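Local coordinates for tubulin-like protein CetZ (Methanosaeta thermophila, PDB 3ZID) that binds and probably hydrolyses GTP as a tubulin-like cytoskeletal protein thought to take part in the control of archaeal cell shape, at residues Y261-D266 against L320-A325. Sequence-based numbering, arbitrary orientation.
Sequences YPANVD and LSLERA
Leu322 divides its two methyls between Tyr261 and Ala263. Its CD1 approaches the ring of Tyr261 obliquely, with CE1 the nearest ring atom at 3.9 Å, while its CD2 meets CB of Ala263 at 3.7 Å. With CG of Tyr261 anti to the backbone nitrogen (chi1 171°), the ring reaches past the end of strand 315-322, and the hydroxyl OH of Tyr261 lies 3.9 Å from CB of Ala325. CD of Pro262 covers one face of the same ring near its rim, 3.6 Å above the plane. Pro262 is the centre of an inverse gamma turn, closed by a 2.7 Å hydrogen bond from Ala263 N to Tyr261 O; past this turn, the methyl of Ala263 faces Leu322. Two residues before Leu322 on the strand, CD1 of Leu320 touches CG2 of Val265 at 3.7 Å, the two side chains lying at a slant to each other. The contact is carried mainly by apolar groups, and the alternation of a beta-strand puts Leu320 and Leu322 on the same side, with Ser321 turned the other way. Tyr261 also touches Leu173 and Asp175 of strand 172-175, at the margin of the GTPase sheet. The loop before strand 270-279 is thereby packed against the mixed sheet of the C-terminal domain in the tubulin/FtsZ fold, just ahead of the long helix 326-369.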
loop_
_atom_site.group_PDB
_atom_site.type_symbol
_atom_site.label_atom_id
_atom_site.label_comp_id
_atom_site.label_asym_id
_atom_site.label_seq_id
_atom_site.Cartn_x
_atom_site.Cartn_y
_atom_site.Cartn_z
ATOM N N TYR A 261 6.580 6.206 0.038
ATOM C CA TYR A 261 5.943 7.139 -0.856
ATOM C C TYR A 261 6.661 8.463 -0.598
ATOM O O TYR A 261 6.798 8.856 0.546
ATOM C CB TYR A 261 4.443 7.234 -0.525
ATOM C CG TYR A 261 3.711 8.347 -1.268
ATOM C CD1 TYR A 261 3.636 9.630 -0.741
ATOM C CD2 TYR A 261 3.106 8.112 -2.503
ATOM C CE1 TYR A 261 2.971 10.645 -1.419
ATOM C CE2 TYR A 261 2.441 9.120 -3.184
ATOM C CZ TYR A 261 2.377 10.378 -2.639
ATOM O OH TYR A 261 1.727 11.373 -3.320
ATOM N N PRO A 262 7.097 9.163 -1.662
ATOM C CA PRO A 262 7.954 10.352 -1.522
ATOM C C PRO A 262 7.249 11.613 -1.019
ATOM O O PRO A 262 7.261 12.630 -1.718
ATOM C CB PRO A 262 8.453 10.595 -2.952
ATOM C CG PRO A 262 7.381 10.050 -3.821
ATOM C CD PRO A 262 6.827 8.842 -3.076
ATOM N N ALA A 263 6.668 11.564 0.174
ATOM C CA ALA A 263 6.126 12.772 0.800
ATOM C C ALA A 263 7.270 13.704 1.218
ATOM O O ALA A 263 8.362 13.259 1.575
ATOM C CB ALA A 263 5.260 12.427 1.987
ATOM N N ASN A 264 7.038 15.002 1.113
ATOM C CA ASN A 264 8.041 15.985 1.506
ATOM C C ASN A 264 7.682 16.575 2.856
ATOM O O ASN A 264 6.879 17.507 2.936
ATOM C CB ASN A 264 8.173 17.097 0.456
ATOM C CG ASN A 264 9.372 18.020 0.707
ATOM O OD1 ASN A 264 9.825 18.201 1.841
ATOM N ND2 ASN A 264 9.876 18.615 -0.362
ATOM N N VAL A 265 8.256 16.006 3.915
ATOM C CA VAL A 265 7.987 16.442 5.277
ATOM C C VAL A 265 8.461 17.885 5.537
ATOM O O VAL A 265 7.790 18.657 6.231
ATOM C CB VAL A 265 8.614 15.455 6.322
ATOM C CG1 VAL A 265 8.455 15.983 7.722
ATOM C CG2 VAL A 265 7.960 14.096 6.212
ATOM N N ASP A 266 9.607 18.258 4.982
ATOM C CA ASP A 266 10.104 19.615 5.190
ATOM C C ASP A 266 9.137 20.650 4.616
ATOM O O ASP A 266 9.088 21.782 5.087
ATOM C CB ASP A 266 11.503 19.803 4.600
ATOM C CG ASP A 266 12.556 18.977 5.312
ATOM O OD1 ASP A 266 12.327 18.573 6.475
ATOM O OD2 ASP A 266 13.620 18.737 4.701
ATOM N N LEU A 320 3.464 8.207 8.902
ATOM C CA LEU A 320 3.098 9.564 8.508
ATOM C C LEU A 320 1.676 9.597 7.990
ATOM O O LEU A 320 1.216 8.660 7.349
ATOM C CB LEU A 320 3.992 10.065 7.386
ATOM C CG LEU A 320 5.471 10.232 7.682
ATOM C CD1 LEU A 320 6.154 10.834 6.459
ATOM C CD2 LEU A 320 5.647 11.117 8.901
ATOM N N SER A 321 0.989 10.678 8.310
ATOM C CA SER A 321 -0.310 10.999 7.763
ATOM C C SER A 321 -0.171 12.248 6.894
ATOM O O SER A 321 0.449 13.219 7.320
ATOM C CB SER A 321 -1.270 11.272 8.929
ATOM O OG SER A 321 -2.518 11.761 8.493
ATOM N N LEU A 322 -0.762 12.247 5.698
ATOM C CA LEU A 322 -0.582 13.364 4.759
ATOM C C LEU A 322 -1.688 14.408 4.866
ATOM O O LEU A 322 -2.856 14.059 5.039
ATOM C CB LEU A 322 -0.510 12.852 3.317
ATOM C CG LEU A 322 0.643 11.867 3.109
ATOM C CD1 LEU A 322 0.733 11.419 1.652
ATOM C CD2 LEU A 322 1.976 12.484 3.609
ATOM N N GLU A 323 -1.311 15.686 4.795
ATOM C CA GLU A 323 -2.267 16.776 4.591
ATOM C C GLU A 323 -2.452 17.033 3.097
ATOM O O GLU A 323 -3.543 17.349 2.645
ATOM C CB GLU A 323 -1.781 18.073 5.254
ATOM C CG GLU A 323 -1.698 18.021 6.773
ATOM C CD GLU A 323 -3.053 17.847 7.447
ATOM O OE1 GLU A 323 -4.016 18.539 7.058
ATOM O OE2 GLU A 323 -3.154 17.010 8.366
ATOM N N ARG A 324 -1.357 16.925 2.349
ATOM C CA ARG A 324 -1.338 17.162 0.910
ATOM C C ARG A 324 -0.584 16.030 0.209
ATOM O O ARG A 324 0.334 15.432 0.785
ATOM C CB ARG A 324 -0.665 18.509 0.621
ATOM C CG ARG A 324 -1.260 19.639 1.437
ATOM C CD ARG A 324 -0.609 20.960 1.165
ATOM N NE ARG A 324 0.517 21.231 2.049
ATOM C CZ ARG A 324 1.779 21.247 1.638
ATOM N NH1 ARG A 324 2.067 20.991 0.366
ATOM N NH2 ARG A 324 2.746 21.520 2.491
ATOM N N ALA A 325 -0.979 15.724 -1.024
ATOM C CA ALA A 325 -0.327 14.674 -1.792
ATOM C C ALA A 325 -0.208 15.034 -3.268
ATOM O O ALA A 325 -0.883 14.428 -4.099
ATOM C CB ALA A 325 -1.105 13.388 -1.660
#